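Local coordinates for E3 ubiquitin-protein ligase TRIM65 (Homo sapiens, PDB 7JL4), which acts as an E3 ubiquitin ligase in innate immunity, autophagy and inflammation, and is represented here by its C-terminal PRY-SPRY (B30.2) domain, at residues C9-K14 with P158-L163; H73-R78 with L174-W179; P91-S96 with G108-G113; M142-A147 with A168-P173. All coordinates share one frame; numbering follows the deposited sequence.

Interaction 1: residues C9-K14 with P158-L163; sequences CPLRRK and PQTQPL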
loop_
_atom_site.group_PDB
_atom_site.type_symbol
_atom_site.label_atom_id
_atom_site.label_comp_id
_atom_site.label_asym_id
_atom_site.label_seq_id
_atom_site.Cartn_x
_atom_site.Cartn_y
_atom_site.Cartn_z
ATOM N N CYS A 9 -11.043 12.393 14.372
ATOM C CA CYS A 9 -11.692 13.209 13.360
ATOM C C CYS A 9 -12.990 12.569 12.882
ATOM O O CYS A 9 -12.979 11.395 12.502
ATOM C CB CYS A 9 -10.729 13.377 12.187
ATOM S SG CYS A 9 -11.483 14.006 10.742
ATOM N N PRO A 10 -14.120 13.290 12.875
ATOM C CA PRO A 10 -15.380 12.671 12.423
ATOM C C PRO A 10 -15.357 12.179 10.980
ATOM O O PRO A 10 -16.039 11.191 10.661
ATOM C CB PRO A 10 -16.419 13.786 12.628
ATOM C CG PRO A 10 -15.639 15.033 12.774
ATOM C CD PRO A 10 -14.343 14.638 13.415
ATOM N N LEU A 11 -14.605 12.832 10.089
ATOM C CA LEU A 11 -14.464 12.292 8.739
ATOM C C LEU A 11 -13.712 10.969 8.766
ATOM O O LEU A 11 -14.090 10.013 8.078
ATOM C CB LEU A 11 -13.768 13.305 7.827
ATOM C CG LEU A 11 -13.486 12.811 6.400
ATOM C CD1 LEU A 11 -14.785 12.386 5.699
ATOM C CD2 LEU A 11 -12.732 13.862 5.556
ATOM N N ARG A 12 -12.664 10.881 9.583
ATOM C CA ARG A 12 -11.941 9.624 9.691
ATOM C C ARG A 12 -12.842 8.552 10.286
ATOM O O ARG A 12 -12.804 7.388 9.869
ATOM C CB ARG A 12 -10.676 9.821 10.531
ATOM C CG ARG A 12 -9.751 8.614 10.625
ATOM C CD ARG A 12 -8.554 8.926 11.541
ATOM N NE ARG A 12 -7.688 7.768 11.742
ATOM C CZ ARG A 12 -6.790 7.668 12.713
ATOM N NH1 ARG A 12 -6.659 8.662 13.596
ATOM N NH2 ARG A 12 -6.045 6.567 12.814
ATOM N N ARG A 13 -13.675 8.930 11.253
ATOM C CA ARG A 13 -14.572 7.937 11.842
ATOM C C ARG A 13 -15.555 7.415 10.801
ATOM O O ARG A 13 -15.930 6.237 10.827
ATOM C CB ARG A 13 -15.310 8.541 13.038
ATOM C CG ARG A 13 -16.034 7.516 13.916
ATOM C CD ARG A 13 -16.171 8.011 15.352
ATOM N NE ARG A 13 -14.969 7.855 16.168
ATOM C CZ ARG A 13 -14.606 6.707 16.729
ATOM N NH1 ARG A 13 -15.333 5.619 16.525
ATOM N NH2 ARG A 13 -13.515 6.639 17.482
ATOM N N LYS A 14 -15.994 8.280 9.873
ATOM C CA LYS A 14 -16.871 7.810 8.804
ATOM C C LYS A 14 -16.151 6.816 7.899
ATOM O O LYS A 14 -16.732 5.805 7.494
ATOM C CB LYS A 14 -17.399 8.992 7.992
ATOM C CG LYS A 14 -18.252 8.612 6.798
ATOM C CD LYS A 14 -18.688 9.841 6.022
ATOM C CE LYS A 14 -18.970 9.513 4.560
ATOM N NZ LYS A 14 -20.136 10.291 4.031
ATOM N N PRO A 158 -1.329 15.467 10.446
ATOM C CA PRO A 158 -2.140 15.864 11.606
ATOM C C PRO A 158 -3.657 15.973 11.386
ATOM O O PRO A 158 -4.388 15.972 12.379
ATOM C CB PRO A 158 -1.579 17.238 11.949
ATOM C CG PRO A 158 -1.163 17.781 10.631
ATOM C CD PRO A 158 -0.624 16.620 9.856
ATOM N N GLN A 159 -4.126 16.111 10.148
ATOM C CA GLN A 159 -5.555 16.090 9.875
ATOM C C GLN A 159 -5.852 14.971 8.900
ATOM O O GLN A 159 -4.957 14.440 8.242
ATOM C CB GLN A 159 -6.083 17.371 9.226
ATOM C CG GLN A 159 -5.972 18.614 10.001
ATOM C CD GLN A 159 -6.263 19.815 9.124
ATOM O OE1 GLN A 159 -5.374 20.614 8.811
ATOM N NE2 GLN A 159 -7.543 19.987 8.777
ATOM N N THR A 160 -7.144 14.677 8.769
ATOM C CA THR A 160 -7.628 13.808 7.710
ATOM C C THR A 160 -7.662 14.621 6.415
ATOM O O THR A 160 -8.437 15.573 6.303
ATOM C CB THR A 160 -9.009 13.276 8.068
ATOM O OG1 THR A 160 -8.957 12.659 9.367
ATOM C CG2 THR A 160 -9.458 12.257 7.027
ATOM N N GLN A 161 -6.826 14.255 5.439
ATOM C CA GLN A 161 -6.708 15.023 4.201
ATOM C C GLN A 161 -6.598 14.083 3.010
ATOM O O GLN A 161 -5.669 13.269 2.946
ATOM C CB GLN A 161 -5.498 15.961 4.242
ATOM N N PRO A 162 -7.531 14.148 2.060
ATOM C CA PRO A 162 -7.391 13.336 0.851
ATOM C C PRO A 162 -6.205 13.833 0.041
ATOM O O PRO A 162 -5.971 15.038 -0.074
ATOM C CB PRO A 162 -8.715 13.551 0.109
ATOM C CG PRO A 162 -9.275 14.831 0.657
ATOM C CD PRO A 162 -8.721 15.025 2.039
ATOM N N LEU A 163 -5.458 12.894 -0.505
ATOM C CA LEU A 163 -4.232 13.171 -1.248
ATOM C C LEU A 163 -4.407 13.025 -2.750
ATOM O O LEU A 163 -3.870 13.837 -3.522
ATOM C CB LEU A 163 -3.115 12.227 -0.778
ATOM C CG LEU A 163 -2.747 12.307 0.714
ATOM C CD1 LEU A 163 -1.715 11.229 1.094
ATOM C CD2 LEU A 163 -2.246 13.692 1.060
#

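Interaction 2: residues H73-R78 with L174-W179; sequences HYWEVR and LTPVFW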
loop_
_atom_site.group_PDB
_atom_site.type_symbol
_atom_site.label_atom_id
_atom_site.label_comp_id
_atom_site.label_asym_id
_atom_site.label_seq_id
_atom_site.Cartn_x
_atom_site.Cartn_y
_atom_site.Cartn_z
ATOM N N HIS A 73 -14.375 -0.464 1.219
ATOM C CA HIS A 73 -13.338 -0.997 2.096
ATOM C C HIS A 73 -12.338 0.107 2.421
ATOM O O HIS A 73 -12.018 0.924 1.554
ATOM C CB HIS A 73 -12.621 -2.190 1.416
ATOM C CG HIS A 73 -13.581 -3.179 0.818
ATOM N ND1 HIS A 73 -14.260 -4.091 1.596
ATOM C CD2 HIS A 73 -14.049 -3.336 -0.442
ATOM C CE1 HIS A 73 -15.071 -4.806 0.832
ATOM N NE2 HIS A 73 -14.969 -4.364 -0.410
ATOM N N TYR A 74 -11.840 0.126 3.662
ATOM C CA TYR A 74 -10.916 1.171 4.099
ATOM C C TYR A 74 -9.910 0.559 5.060
ATOM O O TYR A 74 -10.272 -0.272 5.897
ATOM C CB TYR A 74 -11.655 2.340 4.792
ATOM C CG TYR A 74 -10.728 3.396 5.377
ATOM C CD1 TYR A 74 -10.153 4.367 4.560
ATOM C CD2 TYR A 74 -10.407 3.399 6.741
ATOM C CE1 TYR A 74 -9.299 5.349 5.099
ATOM C CE2 TYR A 74 -9.528 4.355 7.285
ATOM C CZ TYR A 74 -8.978 5.328 6.439
ATOM O OH TYR A 74 -8.125 6.312 6.922
ATOM N N TRP A 75 -8.653 0.990 4.963
ATOM C CA TRP A 75 -7.649 0.558 5.925
ATOM C C TRP A 75 -6.573 1.625 6.034
ATOM O O TRP A 75 -6.457 2.519 5.183
ATOM C CB TRP A 75 -7.007 -0.787 5.549
ATOM C CG TRP A 75 -6.428 -0.798 4.166
ATOM C CD1 TRP A 75 -5.162 -0.387 3.790
ATOM C CD2 TRP A 75 -7.096 -1.197 2.951
ATOM N NE1 TRP A 75 -5.007 -0.528 2.423
ATOM C CE2 TRP A 75 -6.172 -1.020 1.886
ATOM C CE3 TRP A 75 -8.371 -1.706 2.662
ATOM C CZ2 TRP A 75 -6.488 -1.325 0.554
ATOM C CZ3 TRP A 75 -8.696 -2.008 1.319
ATOM C CH2 TRP A 75 -7.748 -1.819 0.288
ATOM N N GLU A 76 -5.792 1.515 7.111
ATOM C CA GLU A 76 -4.714 2.446 7.404
ATOM C C GLU A 76 -3.404 1.694 7.585
ATOM O O GLU A 76 -3.374 0.560 8.066
ATOM C CB GLU A 76 -5.035 3.289 8.648
ATOM C CG GLU A 76 -6.162 4.289 8.373
ATOM C CD GLU A 76 -6.681 4.987 9.614
ATOM O OE1 GLU A 76 -6.180 4.703 10.722
ATOM O OE2 GLU A 76 -7.556 5.878 9.473
ATOM N N VAL A 77 -2.319 2.347 7.188
ATOM C CA VAL A 77 -0.970 1.788 7.199
ATOM C C VAL A 77 -0.041 2.836 7.793
ATOM O O VAL A 77 -0.176 4.023 7.475
ATOM C CB VAL A 77 -0.502 1.426 5.771
ATOM C CG1 VAL A 77 0.943 0.916 5.775
ATOM C CG2 VAL A 77 -1.436 0.425 5.117
ATOM N N ARG A 78 0.905 2.418 8.630
ATOM C CA ARG A 78 1.937 3.329 9.123
ATOM C C ARG A 78 3.286 3.011 8.485
ATOM O O ARG A 78 3.752 1.871 8.545
ATOM C CB ARG A 78 2.069 3.272 10.638
ATOM C CG ARG A 78 3.181 4.227 11.116
ATOM C CD ARG A 78 3.133 4.535 12.578
ATOM N NE ARG A 78 1.956 5.304 12.982
ATOM C CZ ARG A 78 1.839 6.625 12.847
ATOM N NH1 ARG A 78 2.809 7.332 12.281
ATOM N NH2 ARG A 78 0.743 7.238 13.264
ATOM N N LEU A 174 -9.136 -6.802 -6.370
ATOM C CA LEU A 174 -7.950 -5.986 -6.100
ATOM C C LEU A 174 -7.278 -6.457 -4.819
ATOM O O LEU A 174 -7.946 -6.625 -3.781
ATOM C CB LEU A 174 -8.304 -4.509 -5.945
ATOM C CG LEU A 174 -8.814 -3.842 -7.199
ATOM C CD1 LEU A 174 -9.545 -2.595 -6.793
ATOM C CD2 LEU A 174 -7.612 -3.481 -8.094
ATOM N N THR A 175 -5.970 -6.662 -4.890
ATOM C CA THR A 175 -5.177 -7.062 -3.727
ATOM C C THR A 175 -4.248 -5.927 -3.330
ATOM O O THR A 175 -3.527 -5.416 -4.197
ATOM C CB THR A 175 -4.348 -8.318 -4.068
ATOM O OG1 THR A 175 -5.227 -9.387 -4.464
ATOM C CG2 THR A 175 -3.576 -8.778 -2.849
ATOM N N PRO A 176 -4.237 -5.483 -2.067
ATOM C CA PRO A 176 -3.256 -4.476 -1.649
ATOM C C PRO A 176 -1.833 -4.966 -1.892
ATOM O O PRO A 176 -1.515 -6.142 -1.660
ATOM C CB PRO A 176 -3.524 -4.314 -0.147
ATOM C CG PRO A 176 -4.960 -4.791 0.060
ATOM C CD PRO A 176 -5.132 -5.901 -0.960
ATOM N N VAL A 177 -0.960 -4.045 -2.322
ATOM C CA VAL A 177 0.417 -4.394 -2.649
ATOM C C VAL A 177 1.294 -3.181 -2.335
ATOM O O VAL A 177 0.850 -2.037 -2.439
ATOM C CB VAL A 177 0.532 -4.856 -4.120
ATOM C CG1 VAL A 177 0.072 -3.747 -5.084
ATOM C CG2 VAL A 177 1.957 -5.328 -4.432
ATOM N N PHE A 178 2.518 -3.444 -1.886
ATOM C CA PHE A 178 3.389 -2.421 -1.307
ATOM C C PHE A 178 4.823 -2.580 -1.803
ATOM O O PHE A 178 5.289 -3.697 -2.023
ATOM C CB PHE A 178 3.357 -2.524 0.222
ATOM C CG PHE A 178 1.975 -2.384 0.792
ATOM C CD1 PHE A 178 1.460 -1.127 1.067
ATOM C CD2 PHE A 178 1.185 -3.500 1.013
ATOM C CE1 PHE A 178 0.186 -0.968 1.568
ATOM C CE2 PHE A 178 -0.111 -3.368 1.509
ATOM C CZ PHE A 178 -0.615 -2.084 1.783
ATOM N N TRP A 179 5.535 -1.450 -1.922
ATOM C CA TRP A 179 6.955 -1.410 -2.245
ATOM C C TRP A 179 7.689 -0.710 -1.107
ATOM O O TRP A 179 7.178 0.266 -0.541
ATOM C CB TRP A 179 7.197 -0.649 -3.541
ATOM C CG TRP A 179 8.646 -0.378 -3.864
ATOM C CD1 TRP A 179 9.498 -1.198 -4.521
ATOM C CD2 TRP A 179 9.380 0.834 -3.584
ATOM N NE1 TRP A 179 10.745 -0.569 -4.679
ATOM C CE2 TRP A 179 10.684 0.672 -4.099
ATOM C CE3 TRP A 179 9.053 2.035 -2.941
ATOM C CZ2 TRP A 179 11.662 1.670 -3.987
ATOM C CZ3 TRP A 179 10.022 3.025 -2.827
ATOM C CH2 TRP A 179 11.312 2.830 -3.349
#

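Interaction 3: residues P91-S96 with G108-G113; sequences PQLPRS and GPSSWG. Unlike the reference sequence in segment 91-96: Ser-96 (reference Cys). Unlike the reference sequence in segment 108-113: Ser-110 (reference Cys).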
loop_
_atom_site.group_PDB
_atom_site.type_symbol
_atom_site.label_atom_id
_atom_site.label_comp_id
_atom_site.label_asym_id
_atom_site.label_seq_id
_atom_site.Cartn_x
_atom_site.Cartn_y
_atom_site.Cartn_z
ATOM N N PRO A 91 -4.821 -9.547 -10.163
ATOM C CA PRO A 91 -3.952 -10.721 -9.963
ATOM C C PRO A 91 -2.770 -10.839 -10.927
ATOM O O PRO A 91 -1.842 -11.601 -10.634
ATOM C CB PRO A 91 -4.917 -11.904 -10.149
ATOM C CG PRO A 91 -6.278 -11.348 -9.814
ATOM C CD PRO A 91 -6.250 -9.928 -10.294
ATOM N N GLN A 92 -2.765 -10.157 -12.071
ATOM C CA GLN A 92 -1.718 -10.402 -13.061
ATOM C C GLN A 92 -0.438 -9.606 -12.818
ATOM O O GLN A 92 0.472 -9.669 -13.653
ATOM C CB GLN A 92 -2.225 -10.109 -14.472
ATOM N N LEU A 93 -0.335 -8.875 -11.718
ATOM C CA LEU A 93 0.827 -8.021 -11.509
ATOM C C LEU A 93 2.102 -8.857 -11.550
ATOM O O LEU A 93 2.206 -9.848 -10.816
ATOM C CB LEU A 93 0.727 -7.274 -10.181
ATOM C CG LEU A 93 1.865 -6.301 -9.876
ATOM C CD1 LEU A 93 1.833 -5.108 -10.840
ATOM C CD2 LEU A 93 1.800 -5.808 -8.431
ATOM N N PRO A 94 3.072 -8.521 -12.402
ATOM C CA PRO A 94 4.287 -9.339 -12.490
ATOM C C PRO A 94 5.112 -9.312 -11.206
ATOM O O PRO A 94 5.206 -8.298 -10.513
ATOM C CB PRO A 94 5.057 -8.707 -13.660
ATOM C CG PRO A 94 4.000 -8.009 -14.476
ATOM C CD PRO A 94 3.019 -7.495 -13.457
ATOM N N ARG A 95 5.733 -10.453 -10.912
ATOM C CA ARG A 95 6.613 -10.604 -9.761
ATOM C C ARG A 95 8.086 -10.391 -10.103
ATOM O O ARG A 95 8.881 -10.104 -9.200
ATOM C CB ARG A 95 6.447 -12.011 -9.162
ATOM C CG ARG A 95 5.018 -12.405 -8.781
ATOM C CD ARG A 95 4.683 -11.968 -7.387
ATOM N NE ARG A 95 3.549 -12.703 -6.845
ATOM C CZ ARG A 95 2.277 -12.439 -7.127
ATOM N NH1 ARG A 95 1.312 -13.181 -6.581
ATOM N NH2 ARG A 95 1.964 -11.420 -7.927
ATOM N N SER A 96 8.468 -10.521 -11.371
ATOM C CA SER A 96 9.870 -10.480 -11.757
ATOM C C SER A 96 10.355 -9.051 -11.945
ATOM O O SER A 96 9.593 -8.142 -12.282
ATOM C CB SER A 96 10.115 -11.254 -13.053
ATOM O OG SER A 96 9.140 -10.926 -14.027
ATOM N N GLY A 108 1.652 -0.042 -14.813
ATOM C CA GLY A 108 0.907 -0.639 -15.894
ATOM C C GLY A 108 -0.583 -0.488 -15.632
ATOM O O GLY A 108 -1.005 0.118 -14.649
ATOM N N PRO A 109 -1.410 -1.009 -16.533
ATOM C CA PRO A 109 -2.855 -0.826 -16.385
ATOM C C PRO A 109 -3.464 -1.678 -15.272
ATOM O O PRO A 109 -4.662 -1.526 -14.995
ATOM C CB PRO A 109 -3.399 -1.239 -17.755
ATOM C CG PRO A 109 -2.407 -2.305 -18.223
ATOM C CD PRO A 109 -1.053 -1.785 -17.736
ATOM N N SER A 110 -2.702 -2.573 -14.637
ATOM C CA SER A 110 -3.305 -3.516 -13.679
ATOM C C SER A 110 -3.124 -3.107 -12.224
ATOM O O SER A 110 -3.545 -3.850 -11.320
ATOM C CB SER A 110 -2.732 -4.926 -13.895
ATOM O OG SER A 110 -1.321 -4.920 -13.678
ATOM N N SER A 111 -2.543 -1.937 -11.965
ATOM C CA SER A 111 -2.305 -1.528 -10.594
ATOM C C SER A 111 -2.355 -0.018 -10.481
ATOM O O SER A 111 -2.244 0.716 -11.472
ATOM C CB SER A 111 -0.972 -2.083 -10.095
ATOM O OG SER A 111 0.080 -1.614 -10.897
ATOM N N TRP A 112 -2.537 0.435 -9.249
ATOM C CA TRP A 112 -2.652 1.851 -8.918
ATOM C C TRP A 112 -1.904 2.044 -7.606
ATOM O O TRP A 112 -2.044 1.215 -6.704
ATOM C CB TRP A 112 -4.145 2.238 -8.710
ATOM C CG TRP A 112 -5.033 2.166 -9.932
ATOM C CD1 TRP A 112 -5.487 3.220 -10.680
ATOM C CD2 TRP A 112 -5.617 0.984 -10.513
ATOM N NE1 TRP A 112 -6.317 2.765 -11.693
ATOM C CE2 TRP A 112 -6.405 1.400 -11.617
ATOM C CE3 TRP A 112 -5.574 -0.378 -10.192
ATOM C CZ2 TRP A 112 -7.119 0.497 -12.415
ATOM C CZ3 TRP A 112 -6.264 -1.273 -10.992
ATOM C CH2 TRP A 112 -7.028 -0.834 -12.088
ATOM N N GLY A 113 -1.141 3.126 -7.463
ATOM C CA GLY A 113 -0.344 3.268 -6.255
ATOM C C GLY A 113 -0.014 4.711 -5.933
ATOM O O GLY A 113 -0.203 5.610 -6.754
#

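Interaction 4: residues M142-A147 with A168-P173; sequences MDLDLA and ALFNQP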
loop_
_atom_site.group_PDB
_atom_site.type_symbol
_atom_site.label_atom_id
_atom_site.label_comp_id
_atom_site.label_asym_id
_atom_site.label_seq_id
_atom_site.Cartn_x
_atom_site.Cartn_y
_atom_site.Cartn_z
ATOM N N MET A 142 -6.275 4.204 2.820
ATOM C CA MET A 142 -6.758 3.856 1.488
ATOM C C MET A 142 -8.236 3.516 1.575
ATOM O O MET A 142 -8.612 2.570 2.278
ATOM C CB MET A 142 -5.958 2.696 0.896
ATOM C CG MET A 142 -4.464 3.069 0.668
ATOM S SD MET A 142 -3.474 1.635 0.211
ATOM C CE MET A 142 -4.166 1.217 -1.374
ATOM N N ASP A 143 -9.054 4.284 0.852
ATOM C CA ASP A 143 -10.513 4.134 0.803
ATOM C C ASP A 143 -10.895 3.635 -0.583
ATOM O O ASP A 143 -10.755 4.369 -1.567
ATOM C CB ASP A 143 -11.198 5.468 1.097
ATOM C CG ASP A 143 -12.695 5.319 1.269
ATOM O OD1 ASP A 143 -13.124 4.389 1.986
ATOM O OD2 ASP A 143 -13.427 6.144 0.700
ATOM N N LEU A 144 -11.400 2.401 -0.652
ATOM C CA LEU A 144 -11.666 1.693 -1.902
ATOM C C LEU A 144 -13.173 1.519 -2.023
ATOM O O LEU A 144 -13.737 0.629 -1.385
ATOM C CB LEU A 144 -10.967 0.337 -1.893
ATOM C CG LEU A 144 -10.964 -0.434 -3.198
ATOM C CD1 LEU A 144 -10.299 0.429 -4.294
ATOM C CD2 LEU A 144 -10.181 -1.746 -3.005
ATOM N N ASP A 145 -13.823 2.362 -2.823
ATOM C CA ASP A 145 -15.285 2.308 -2.990
ATOM C C ASP A 145 -15.553 1.581 -4.299
ATOM O O ASP A 145 -15.530 2.175 -5.385
ATOM C CB ASP A 145 -15.899 3.703 -2.949
ATOM C CG ASP A 145 -17.416 3.711 -3.159
ATOM O OD1 ASP A 145 -18.006 2.707 -3.616
ATOM O OD2 ASP A 145 -18.035 4.745 -2.831
ATOM N N LEU A 146 -15.808 0.278 -4.200
ATOM C CA LEU A 146 -15.940 -0.501 -5.418
ATOM C C LEU A 146 -17.348 -0.439 -5.975
ATOM O O LEU A 146 -17.590 -0.953 -7.073
ATOM C CB LEU A 146 -15.505 -1.949 -5.160
ATOM C CG LEU A 146 -14.045 -2.041 -4.744
ATOM C CD1 LEU A 146 -13.662 -3.486 -4.482
ATOM C CD2 LEU A 146 -13.115 -1.411 -5.846
ATOM N N ALA A 147 -18.273 0.194 -5.259
ATOM C CA ALA A 147 -19.561 0.515 -5.862
ATOM C C ALA A 147 -19.405 1.616 -6.904
ATOM O O ALA A 147 -19.949 1.526 -8.008
ATOM C CB ALA A 147 -20.553 0.936 -4.787
ATOM N N ALA A 168 -11.907 4.152 -11.720
ATOM C CA ALA A 168 -11.730 3.060 -12.668
ATOM C C ALA A 168 -12.958 2.173 -12.607
ATOM O O ALA A 168 -13.634 2.108 -11.586
ATOM C CB ALA A 168 -10.498 2.215 -12.346
ATOM N N LEU A 169 -13.199 1.441 -13.690
ATOM C CA LEU A 169 -14.226 0.394 -13.683
ATOM C C LEU A 169 -13.526 -0.930 -13.391
ATOM O O LEU A 169 -13.213 -1.712 -14.287
ATOM C CB LEU A 169 -14.969 0.382 -15.009
ATOM C CG LEU A 169 -15.671 1.709 -15.325
ATOM C CD1 LEU A 169 -16.729 1.517 -16.392
ATOM C CD2 LEU A 169 -16.306 2.312 -14.066
ATOM N N PHE A 170 -13.262 -1.169 -12.107
ATOM C CA PHE A 170 -12.474 -2.330 -11.697
ATOM C C PHE A 170 -13.168 -3.623 -12.115
ATOM O O PHE A 170 -14.345 -3.822 -11.817
ATOM C CB PHE A 170 -12.265 -2.305 -10.181
ATOM C CG PHE A 170 -11.484 -1.114 -9.693
ATOM C CD1 PHE A 170 -10.129 -0.995 -9.976
ATOM C CD2 PHE A 170 -12.104 -0.126 -8.948
ATOM C CE1 PHE A 170 -9.382 0.107 -9.505
ATOM C CE2 PHE A 170 -11.384 0.992 -8.485
ATOM C CZ PHE A 170 -10.021 1.107 -8.767
ATOM N N ASN A 171 -12.442 -4.505 -12.821
ATOM C CA ASN A 171 -13.064 -5.690 -13.418
ATOM C C ASN A 171 -12.471 -7.019 -12.956
ATOM O O ASN A 171 -12.805 -8.070 -13.534
ATOM C CB ASN A 171 -13.021 -5.616 -14.947
ATOM C CG ASN A 171 -11.603 -5.654 -15.515
ATOM O OD1 ASN A 171 -10.621 -5.879 -14.804
ATOM N ND2 ASN A 171 -11.502 -5.460 -16.825
ATOM N N GLN A 172 -11.626 -7.001 -11.938
ATOM C CA GLN A 172 -11.078 -8.164 -11.260
ATOM C C GLN A 172 -10.939 -7.775 -9.801
ATOM O O GLN A 172 -10.935 -6.582 -9.478
ATOM C CB GLN A 172 -9.705 -8.567 -11.815
ATOM C CG GLN A 172 -9.782 -9.506 -12.988
ATOM C CD GLN A 172 -8.438 -9.826 -13.582
ATOM O OE1 GLN A 172 -7.770 -8.972 -14.170
ATOM N NE2 GLN A 172 -8.001 -11.062 -13.382
ATOM N N PRO A 173 -10.822 -8.757 -8.894
ATOM C CA PRO A 173 -10.513 -8.443 -7.490
ATOM C C PRO A 173 -9.191 -7.710 -7.346
ATOM O O PRO A 173 -8.240 -7.958 -8.091
ATOM C CB PRO A 173 -10.439 -9.825 -6.824
ATOM C CG PRO A 173 -11.314 -10.713 -7.697
ATOM C CD PRO A 173 -11.036 -10.201 -9.111
#

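Interaction 1: residues C9-K14 with P158-L163
The thiol of Cys-9 faces the side chain of Thr-160 while gripping the first turn of the helix behind it: SG accepts a capping bond from the backbone N-H of Arg-12, 3.5 Å from N to SG and fairly straight at 162°. Cys-9 is thus the N-cap of the short helix that begins at Pro-10. With SG anti to the backbone N (chi1 166°), the sulfur is directed at the N-H of Arg-12 in the first turn and also comes to 3.2 Å from Thr-160 OG1. That same hydroxyl oxygen rests on the root of the Arg-12 side chain, with CB of Arg-12 3.5 Å from OG1. The other branch of the threonine, CG2, meets the CD2 methyl of Leu-11 at 3.9 Å, the two side chains meeting at a slant. The two branches of Thr-160 thus divide the contact, OG1 to Cys-9 and Arg-12, CG2 to Leu-11. Arg-12 runs on, extended from CG to NE, to a salt bridge of its NH2 with Glu-76 OE1. With alanine in place of Cys-9, the Arg-12 N-H would probably lose its capping acceptor and a gap would open beside the threonine hydroxyl. The contact lies at the surface, where an N-capped helix near the N-terminus of the PRY-SPRY domain packs against the loop entering strand 161-167, an outermost strand of the seven-stranded sheet.

Interaction 2: residues H73-R78 with L174-W179
This is a buried, wholly apolar contact between the two sheets of the domain, close to the centre of the chain, in which Trp-75 meets Pro-176 and Val-77 meets Phe-178. The backbones stay well apart, with 10.1 Å from CA of Trp-75 to CA of Pro-176, and the side chains span the interval. From strand 72-79, the indole of Trp-75 presents CZ2 and CH2 of its six-membered ring, CZ2 lying 3.8 Å from CG of Pro-176 and CH2 a little farther off. The Trp-75 ring is set there by a chi1 of 54°, which lodges CG between the backbone N and the carbonyl carbon. Two residues along, in one of the two conformers of Val-77, its CG2 methyl approaches CE1 of Phe-178 to 4.1 Å. Such packing of one antiparallel sheet on another is the core of the SPRY beta-sandwich: strand 72-79 belongs to the seven-stranded sheet and strand 175-180 to the six-stranded one. Other core residues close in on both pairs. Trp-75 also packs on Met-142 and meets the ring of Phe-68, whereas Val-77 and Phe-178 both touch Leu-186 and Leu-188 of strand 185-188. The intervening Glu-76 and the preceding Tyr-74 face other partners, Glu-76 also bonding to Arg-12 and Trp-16. The Tyr-74 hydroxyl donates to Glu-76 OE2, 2.6 Å from OH to OE2; OE2 accepts with its anti lone pair and lies in the plane of the Tyr-74 ring, at its edge.

Interaction 3: residues P91-S96 with G108-G113
The backbones come nearest at Leu-93 and Ser-110, whose CA atoms are 6.5 Å apart, where an irregular loop passes a type I beta turn that runs from Gly-108 to Ser-111 and leads into strand 111-116. A single methyl carries most of the contact. CD1 of Leu-93 lies against the side chain of Ser-111, 3.9 Å from OG and 4.2 Å from CB, and the same methyl reaches to 4.2 Å from OG of Ser-110. Leu-93 reaches both serines because its CG is anti to the backbone N (chi1 -178°), which carries the branched end across to the turn. The loop 91-96 follows strand 84-89, so the contact lies within the connection between strands 84-89 and 111-116, neighbours in the six-stranded sheet of the SPRY beta-sandwich. Ser-111 OG, though beside a methyl, is satisfied elsewhere, accepting a hydrogen bond from the backbone N of Gly-106 in the same connection. On strand 111-116, the ring of the next residue, Trp-112, stacks on His-125. Leu-93 is buried further by Asn-104 and by Gln-61 of strand 61-63. Ser-110 differs from the reference sequence, which has a cysteine at this position.

Interaction 4: residues M142-A147 with A168-P173
The ring of Phe-170 is met obliquely by two leucines, Leu-146 and Leu-144, and carries Ala-168 on one face, its CB 3.7 Å from the ring plane and nearer the ring's periphery than its centre. The closer leucine is Leu-146, whose CD2 methyl comes to 3.5 Å from CD2 of Phe-170 and 4.0 Å from CE2, the side chains crossing at about a right angle. Leu-144 adds a looser touch, CD1 to CE2 of Phe-170 at 4.4 Å. Phe-170 holds its ring toward the leucines with CG anti to the carbonyl carbon (chi1 -63°). Beyond the two segments, Trp-112 meets the phenylalanine ring edge-to-face, and Leu-146 also packs on Phe-68. The cluster is partly buried and purely apolar in its contacts between the segments. It packs the loop that leaves strand 161-167 and leads to strand 175-180 against Leu-144 of strand 139-145 and Leu-146 just beyond its end, at the margin of the SPRY beta-sandwich where the chain passes from one sheet to the other.

In the fold
Interaction 2 lies at the middle of the sandwich, and the other three adjoin it. Interaction 1, with its centre about 17 Å away, joins it through the Arg-12 to Glu-76 salt bridge, NH2 to OE1 2.8 Å. Interaction 4, about 13 Å between centres, shares its sheet: strands 72-79 and 139-145 are neighbours, with His-73 O 2.7 Å from Leu-144 N. Interactions 3 and 2 both reach the six-stranded sheet and touch where Leu-174 CD2, just ahead of strand 175-180, lies 3.9 Å from Trp-112 CZ3. Trp-112 also links interactions 3 and 4, its CH2 3.6 Å from CE1 of Phe-170. Interactions 1 and 3 are on opposite sides of the chain's centre, about 28 Å between their own centres.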